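Local coordinates for protein MccF (Escherichia coli, PDB 4IIY) that probably acts as a hydrolase of the peptidase S66 family, providing self-immunity against the antibiotic microcin C7, at residues G47-S52 with T111-T116; I142-T147 with T162-A167. The protein carries 1 engineered substitution. All blocks are in the same frame, centred on the assembly; numbering follows the deposited sequence.

Contact 1. Residues G47-S52 with T111-T116; sequences GFFSSS and TCIMST
Phe49 and Thr116 have the largest buried areas where segment 47-52 meets segment 111-116, at the C-terminal ends of two adjacent parallel strands of a mixed alpha/beta sheet; both segments lie in the LD-carboxypeptidase N-terminal domain. Gly47 comes next, and its contact is made wholly by backbone: its N donates a hydrogen bond to Cys112 O and its O accepts one from Met114 N, both at 2.8 Å. The ladder continues less tightly, with Phe49 N to Met114 O at 3.2 Å, and the two strand axes differ in direction by 32°.

A chi1 of 67° places Phe49 CG between its own N and carbonyl carbon, and the ring reaches over the neighbouring strand. Ser115 CA lies over one face, 4.0 Å from the centroid, as a CH-pi contact, while Ile113 CG2 meets Phe49 CD2 at 3.5 Å. Helix 94-105 covers this side of the sheet, its Phe101 meeting the Phe49 ring edge-to-face. Phe48 and Met114 point to the opposite side, where both touch Leu168.

Beyond the last bridge Thr116 binds by backbone and side chain. Its N donates to Phe49 O at 2.9 Å, an oxygen that also accepts from a water; that water in turn receives Ser51 N and Ser115 OG, bridging Phe49 and Ser51 to Ser115. Thr116 CG2 rests on Phe48 CD1, at 3.4 Å, and Thr116 OG1 and Ser50 OG share a hydrogen bond of 2.8 Å, either hydroxyl being a possible donor.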
loop_
_atom_site.group_PDB
_atom_site.type_symbol
_atom_site.label_atom_id
_atom_site.label_comp_id
_atom_site.label_asym_id
_atom_site.label_seq_id
_atom_site.Cartn_x
_atom_site.Cartn_y
_atom_site.Cartn_z
ATOM N N GLY B 47 8.119 -2.539 -28.895
ATOM C CA GLY B 47 8.272 -3.802 -28.191
ATOM C C GLY B 47 7.406 -3.804 -26.952
ATOM O O GLY B 47 7.246 -2.755 -26.334
ATOM N N PHE B 48 6.842 -4.950 -26.587
ATOM C CA PHE B 48 6.000 -4.996 -25.399
ATOM C C PHE B 48 6.457 -6.034 -24.382
ATOM O O PHE B 48 7.032 -7.074 -24.743
ATOM C CB PHE B 48 4.511 -5.125 -25.757
ATOM C CG PHE B 48 4.153 -6.316 -26.615
ATOM C CD1 PHE B 48 3.993 -7.568 -26.053
ATOM C CD2 PHE B 48 3.920 -6.167 -27.979
ATOM C CE1 PHE B 48 3.605 -8.659 -26.827
ATOM C CE2 PHE B 48 3.540 -7.258 -28.763
ATOM C CZ PHE B 48 3.392 -8.504 -28.187
ATOM N N PHE B 49 6.214 -5.731 -23.107
ATOM C CA PHE B 49 6.687 -6.562 -22.004
ATOM C C PHE B 49 5.595 -6.723 -20.951
ATOM O O PHE B 49 4.715 -5.864 -20.825
ATOM C CB PHE B 49 7.933 -5.934 -21.361
ATOM C CG PHE B 49 7.656 -4.637 -20.654
ATOM C CD1 PHE B 49 7.447 -4.611 -19.288
ATOM C CD2 PHE B 49 7.555 -3.453 -21.360
ATOM C CE1 PHE B 49 7.162 -3.422 -18.643
ATOM C CE2 PHE B 49 7.284 -2.266 -20.722
ATOM C CZ PHE B 49 7.076 -2.251 -19.359
ATOM N N SER B 50 5.663 -7.816 -20.196
ATOM C CA SER B 50 4.709 -8.111 -19.128
ATOM C C SER B 50 5.444 -8.168 -17.786
ATOM O O SER B 50 5.948 -9.218 -17.369
ATOM C CB SER B 50 3.999 -9.436 -19.410
ATOM O OG SER B 50 3.333 -9.413 -20.670
ATOM N N SER B 51 5.506 -7.026 -17.111
ATOM C CA SER B 51 6.272 -6.927 -15.869
ATOM C C SER B 51 5.507 -7.413 -14.641
ATOM O O SER B 51 6.075 -7.475 -13.547
ATOM C CB SER B 51 6.778 -5.501 -15.634
ATOM O OG SER B 51 5.717 -4.556 -15.530
ATOM N N SER B 52 4.239 -7.780 -14.811
ATOM C CA SER B 52 3.453 -8.282 -13.688
ATOM C C SER B 52 2.422 -9.326 -14.137
ATOM O O SER B 52 2.780 -10.492 -14.350
ATOM C CB SER B 52 2.809 -7.122 -12.916
ATOM O OG SER B 52 2.281 -7.558 -11.675
ATOM N N THR B 111 11.809 1.585 -30.927
ATOM C CA THR B 111 11.704 3.000 -30.584
ATOM C C THR B 111 10.903 3.210 -29.288
ATOM O O THR B 111 11.130 4.168 -28.553
ATOM C CB THR B 111 11.048 3.804 -31.732
ATOM O OG1 THR B 111 11.891 3.749 -32.891
ATOM C CG2 THR B 111 10.844 5.257 -31.353
ATOM N N CYS B 112 9.952 2.311 -29.036
ATOM C CA CYS B 112 9.020 2.435 -27.915
ATOM C C CYS B 112 8.883 1.089 -27.223
ATOM O O CYS B 112 8.677 0.064 -27.883
ATOM C CB CYS B 112 7.656 2.923 -28.417
ATOM S SG CYS B 112 6.318 2.932 -27.199
ATOM N N ILE B 113 9.031 1.106 -25.901
ATOM C CA ILE B 113 8.832 -0.067 -25.054
ATOM C C ILE B 113 7.541 0.145 -24.264
ATOM O O ILE B 113 7.449 1.077 -23.460
ATOM C CB ILE B 113 10.030 -0.273 -24.106
ATOM C CG1 ILE B 113 11.290 -0.591 -24.922
ATOM C CG2 ILE B 113 9.750 -1.379 -23.100
ATOM C CD1 ILE B 113 12.559 -0.702 -24.090
ATOM N N MET B 114 6.552 -0.707 -24.528
ATOM C CA MET B 114 5.186 -0.535 -24.042
ATOM C C MET B 114 4.764 -1.695 -23.146
ATOM O O MET B 114 4.922 -2.864 -23.505
ATOM C CB MET B 114 4.231 -0.445 -25.240
ATOM C CG MET B 114 2.752 -0.322 -24.874
ATOM S SD MET B 114 1.675 -0.240 -26.335
ATOM C CE MET B 114 2.083 1.399 -26.951
ATOM N N SER B 115 4.225 -1.375 -21.975
ATOM C CA SER B 115 3.675 -2.384 -21.093
ATOM C C SER B 115 2.490 -3.090 -21.734
ATOM O O SER B 115 1.676 -2.441 -22.387
ATOM C CB SER B 115 3.229 -1.702 -19.804
ATOM O OG SER B 115 2.575 -2.604 -18.942
ATOM N N THR B 116 2.367 -4.400 -21.541
ATOM C CA THR B 116 1.131 -5.075 -21.944
ATOM C C THR B 116 -0.034 -4.755 -20.990
ATOM O O THR B 116 -1.168 -4.520 -21.434
ATOM C CB THR B 116 1.290 -6.598 -22.026
ATOM O OG1 THR B 116 1.717 -7.093 -20.751
ATOM C CG2 THR B 116 2.295 -6.996 -23.113
HETATM O O HOH W 1 4.074 -4.640 -17.893
#

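Contact 2. Residues I142-T147 with T162-A167; sequences IGYADT and TFYGPA. Engineered in segment 142-147: Ala145 (natural residue Ser). With 1EI (5'-O-(L-alpha-glutamylsulfamoyl)inosine), chain K.
With chi1 at 73°, Tyr144 has CG between its backbone N and carbonyl carbon, whereas Tyr164, at chi1 -150°, turns its ring alongside Tyr144 CB and on to Ala145 N. Tyr144 meets the Tyr164 ring through CB, which sits over one face, 3.7 Å from the centroid and offset toward the rim, a CH-pi contact. The Tyr144 ring itself runs beside residues 165-167, where Tyr144 CD2 approaches Gly165 O at 3.3 Å and CE2 packs on Ala167 CB; it also meets the ring of His338 edge-to-face.

The same placement brings Tyr164 OH within 2.9 Å of Ala145 N, from which it accepts a hydrogen bond, while OH is also hydrogen-bonded to Glu270, predicted to belong to the charge relay. Ala145 is engineered; the natural serine is the predicted nucleophile. Strand 140-143, helix 148-158 and strand 162-164 form a beta-alpha-beta unit, and residue 145 occupies its strand-to-helix turn with a positive phi of 64°, consistent with a nucleophile elbow. Just after it, Asp146 N donates to the carbonyl oxygen O of the glutamyl sulfamoyl inosine at 3.0 Å, a geometry compatible with an oxyanion-hole donor.

Along the backbone the pairing is uneven. Gly143 N to Phe163 O is a weak bond of 3.3 Å, whereas Gly165 N, just past the strand, donates to Gly143 O at 3.0 Å from above the carbonyl plane. Ile142 CG1 lies between Phe163 CB and the buried, partnerless Pro166 O, 3.8 Å from the latter.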
loop_
_atom_site.group_PDB
_atom_site.type_symbol
_atom_site.label_atom_id
_atom_site.label_comp_id
_atom_site.label_asym_id
_atom_site.label_seq_id
_atom_site.Cartn_x
_atom_site.Cartn_y
_atom_site.Cartn_z
ATOM N N ILE B 142 6.514 3.441 -21.861
ATOM C CA ILE B 142 5.132 3.855 -21.643
ATOM C C ILE B 142 4.274 2.746 -21.034
ATOM O O ILE B 142 4.405 1.563 -21.374
ATOM C CB ILE B 142 4.514 4.410 -22.959
ATOM C CG1 ILE B 142 3.159 5.090 -22.712
ATOM C CG2 ILE B 142 4.419 3.314 -24.027
ATOM C CD1 ILE B 142 2.738 5.982 -23.867
ATOM N N GLY B 143 3.420 3.151 -20.100
ATOM C CA GLY B 143 2.445 2.274 -19.472
ATOM C C GLY B 143 1.813 3.027 -18.320
ATOM O O GLY B 143 1.973 4.244 -18.207
ATOM N N TYR B 144 1.098 2.321 -17.456
ATOM C CA TYR B 144 0.437 2.985 -16.335
ATOM C C TYR B 144 0.183 1.998 -15.204
ATOM O O TYR B 144 0.650 0.856 -15.252
ATOM C CB TYR B 144 -0.834 3.736 -16.797
ATOM C CG TYR B 144 -2.030 2.880 -17.167
ATOM C CD1 TYR B 144 -3.104 2.763 -16.297
ATOM C CD2 TYR B 144 -2.104 2.221 -18.394
ATOM C CE1 TYR B 144 -4.216 1.999 -16.626
ATOM C CE2 TYR B 144 -3.213 1.469 -18.730
ATOM C CZ TYR B 144 -4.253 1.353 -17.842
ATOM O OH TYR B 144 -5.332 0.577 -18.210
ATOM N N ALA B 145 -0.532 2.434 -14.177
ATOM C CA ALA B 145 -0.978 1.529 -13.126
ATOM C C ALA B 145 0.241 0.959 -12.404
ATOM O O ALA B 145 1.132 1.716 -12.024
ATOM C CB ALA B 145 -1.867 0.438 -13.699
ATOM N N ASP B 146 0.303 -0.350 -12.193
ATOM C CA ASP B 146 1.467 -0.929 -11.515
ATOM C C ASP B 146 2.799 -0.564 -12.162
ATOM O O ASP B 146 3.850 -0.518 -11.493
ATOM C CB ASP B 146 1.354 -2.453 -11.457
ATOM C CG ASP B 146 2.531 -3.077 -10.755
ATOM O OD1 ASP B 146 2.618 -2.929 -9.523
ATOM O OD2 ASP B 146 3.389 -3.677 -11.440
ATOM N N THR B 147 2.779 -0.340 -13.470
ATOM C CA THR B 147 4.014 -0.028 -14.184
ATOM C C THR B 147 4.627 1.312 -13.756
ATOM O O THR B 147 5.784 1.604 -14.069
ATOM C CB THR B 147 3.778 -0.099 -15.696
ATOM O OG1 THR B 147 2.935 -1.225 -15.971
ATOM C CG2 THR B 147 5.096 -0.279 -16.438
ATOM N N THR B 162 9.965 9.412 -19.046
ATOM C CA THR B 162 9.078 8.300 -19.381
ATOM C C THR B 162 7.624 8.791 -19.399
ATOM O O THR B 162 7.352 9.949 -19.066
ATOM C CB THR B 162 9.224 7.141 -18.373
ATOM O OG1 THR B 162 8.764 7.555 -17.078
ATOM C CG2 THR B 162 10.667 6.681 -18.288
ATOM N N PHE B 163 6.698 7.919 -19.803
ATOM C CA PHE B 163 5.334 8.338 -20.121
ATOM C C PHE B 163 4.260 7.553 -19.393
ATOM O O PHE B 163 4.256 6.320 -19.423
ATOM C CB PHE B 163 5.107 8.238 -21.632
ATOM C CG PHE B 163 5.984 9.164 -22.421
ATOM C CD1 PHE B 163 5.515 10.395 -22.834
ATOM C CD2 PHE B 163 7.303 8.828 -22.686
ATOM C CE1 PHE B 163 6.352 11.270 -23.531
ATOM C CE2 PHE B 163 8.141 9.699 -23.373
ATOM C CZ PHE B 163 7.661 10.919 -23.795
ATOM N N TYR B 164 3.354 8.285 -18.743
ATOM C CA TYR B 164 2.147 7.703 -18.178
ATOM C C TYR B 164 1.141 7.659 -19.312
ATOM O O TYR B 164 0.697 8.706 -19.784
ATOM C CB TYR B 164 1.600 8.543 -17.015
ATOM C CG TYR B 164 0.868 7.679 -16.011
ATOM C CD1 TYR B 164 1.587 6.845 -15.163
ATOM C CD2 TYR B 164 -0.525 7.648 -15.938
ATOM C CE1 TYR B 164 0.965 6.030 -14.263
ATOM C CE2 TYR B 164 -1.175 6.824 -15.022
ATOM C CZ TYR B 164 -0.410 6.015 -14.189
ATOM O OH TYR B 164 -0.983 5.148 -13.274
ATOM N N GLY B 165 0.791 6.470 -19.778
ATOM C CA GLY B 165 -0.045 6.367 -20.954
ATOM C C GLY B 165 -0.384 4.930 -21.264
ATOM O O GLY B 165 -0.203 4.046 -20.424
ATOM N N PRO B 166 -0.886 4.688 -22.482
ATOM C CA PRO B 166 -1.435 3.382 -22.850
ATOM C C PRO B 166 -0.547 2.174 -22.594
ATOM O O PRO B 166 0.661 2.192 -22.858
ATOM C CB PRO B 166 -1.656 3.515 -24.361
ATOM C CG PRO B 166 -1.941 4.953 -24.566
ATOM C CD PRO B 166 -1.207 5.716 -23.488
ATOM N N ALA B 167 -1.188 1.121 -22.095
ATOM C CA ALA B 167 -0.661 -0.237 -22.101
ATOM C C ALA B 167 -1.427 -1.017 -23.167
ATOM O O ALA B 167 -2.621 -0.789 -23.393
ATOM C CB ALA B 167 -0.813 -0.883 -20.727
HETATM O O6 1EI K . -11.489 -9.032 -15.999
HETATM C C6 1EI K . -11.504 -7.793 -16.169
HETATM N N1 1EI K . -12.645 -7.140 -16.467
HETATM C C2 1EI K . -12.676 -5.809 -16.656
HETATM N N3 1EI K . -11.587 -5.028 -16.569
HETATM C C5 1EI K . -10.263 -7.006 -16.053
HETATM C C4 1EI K . -10.384 -5.567 -16.276
HETATM N N7 1EI K . -8.963 -7.250 -15.792
HETATM C C8 1EI K . -8.305 -6.067 -15.839
HETATM N N9 1EI K . -9.161 -5.074 -16.126
HETATM C "C1'" 1EI K . -8.828 -3.645 -16.254
HETATM O "O4'" 1EI K . -7.509 -3.448 -16.741
HETATM C "C2'" 1EI K . -8.856 -3.022 -14.874
HETATM O "O2'" 1EI K . -10.160 -2.510 -14.595
HETATM C "C3'" 1EI K . -7.824 -1.921 -14.971
HETATM O "O3'" 1EI K . -8.480 -0.666 -15.133
HETATM C "C4'" 1EI K . -7.024 -2.210 -16.229
HETATM C "C5'" 1EI K . -5.529 -2.285 -15.948
HETATM O "O5'" 1EI K . -5.233 -3.360 -15.052
HETATM S SBF 1EI K . -3.867 -3.372 -14.352
HETATM O OAE 1EI K . -3.476 -4.748 -14.130
HETATM O OAF 1EI K . -2.958 -2.683 -15.229
HETATM N NAQ 1EI K . -4.049 -2.586 -13.031
HETATM C C 1EI K . -3.080 -2.231 -12.162
HETATM O O 1EI K . -1.876 -2.445 -12.257
HETATM C CA 1EI K . -3.530 -1.447 -10.962
HETATM N N 1EI K . -4.978 -1.344 -10.927
HETATM C CB 1EI K . -2.984 -2.091 -9.692
HETATM C CG 1EI K . -2.593 -1.034 -8.663
HETATM C CD 1EI K . -3.813 -0.537 -7.920
HETATM O OE1 1EI K . -4.942 -0.726 -8.417
HETATM O OE2 1EI K . -3.639 0.043 -6.835
#

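From the N terminus, strand 45-49 enters first, and contact 1 closes the long excursion to strand 110-115, 58 intervening residues that include helices 60-72 and 94-105 and strand 76-79. Only afterwards does contact 2 open, closing the short 14-residue connection through helix 148-158; the two loops are in series, neither nesting nor crossing. Laterally they join through neighbouring strands 110-115 and 140-143 of one sheet: Ile142 N lies 3.0 Å from Ile113 O, probably as a hydrogen bond, and Ser115 O packs on Ala167 CB. Four consecutive parallel strands are thus tied together, with the Ala145 turn and the bound ligand near their C-terminal ends.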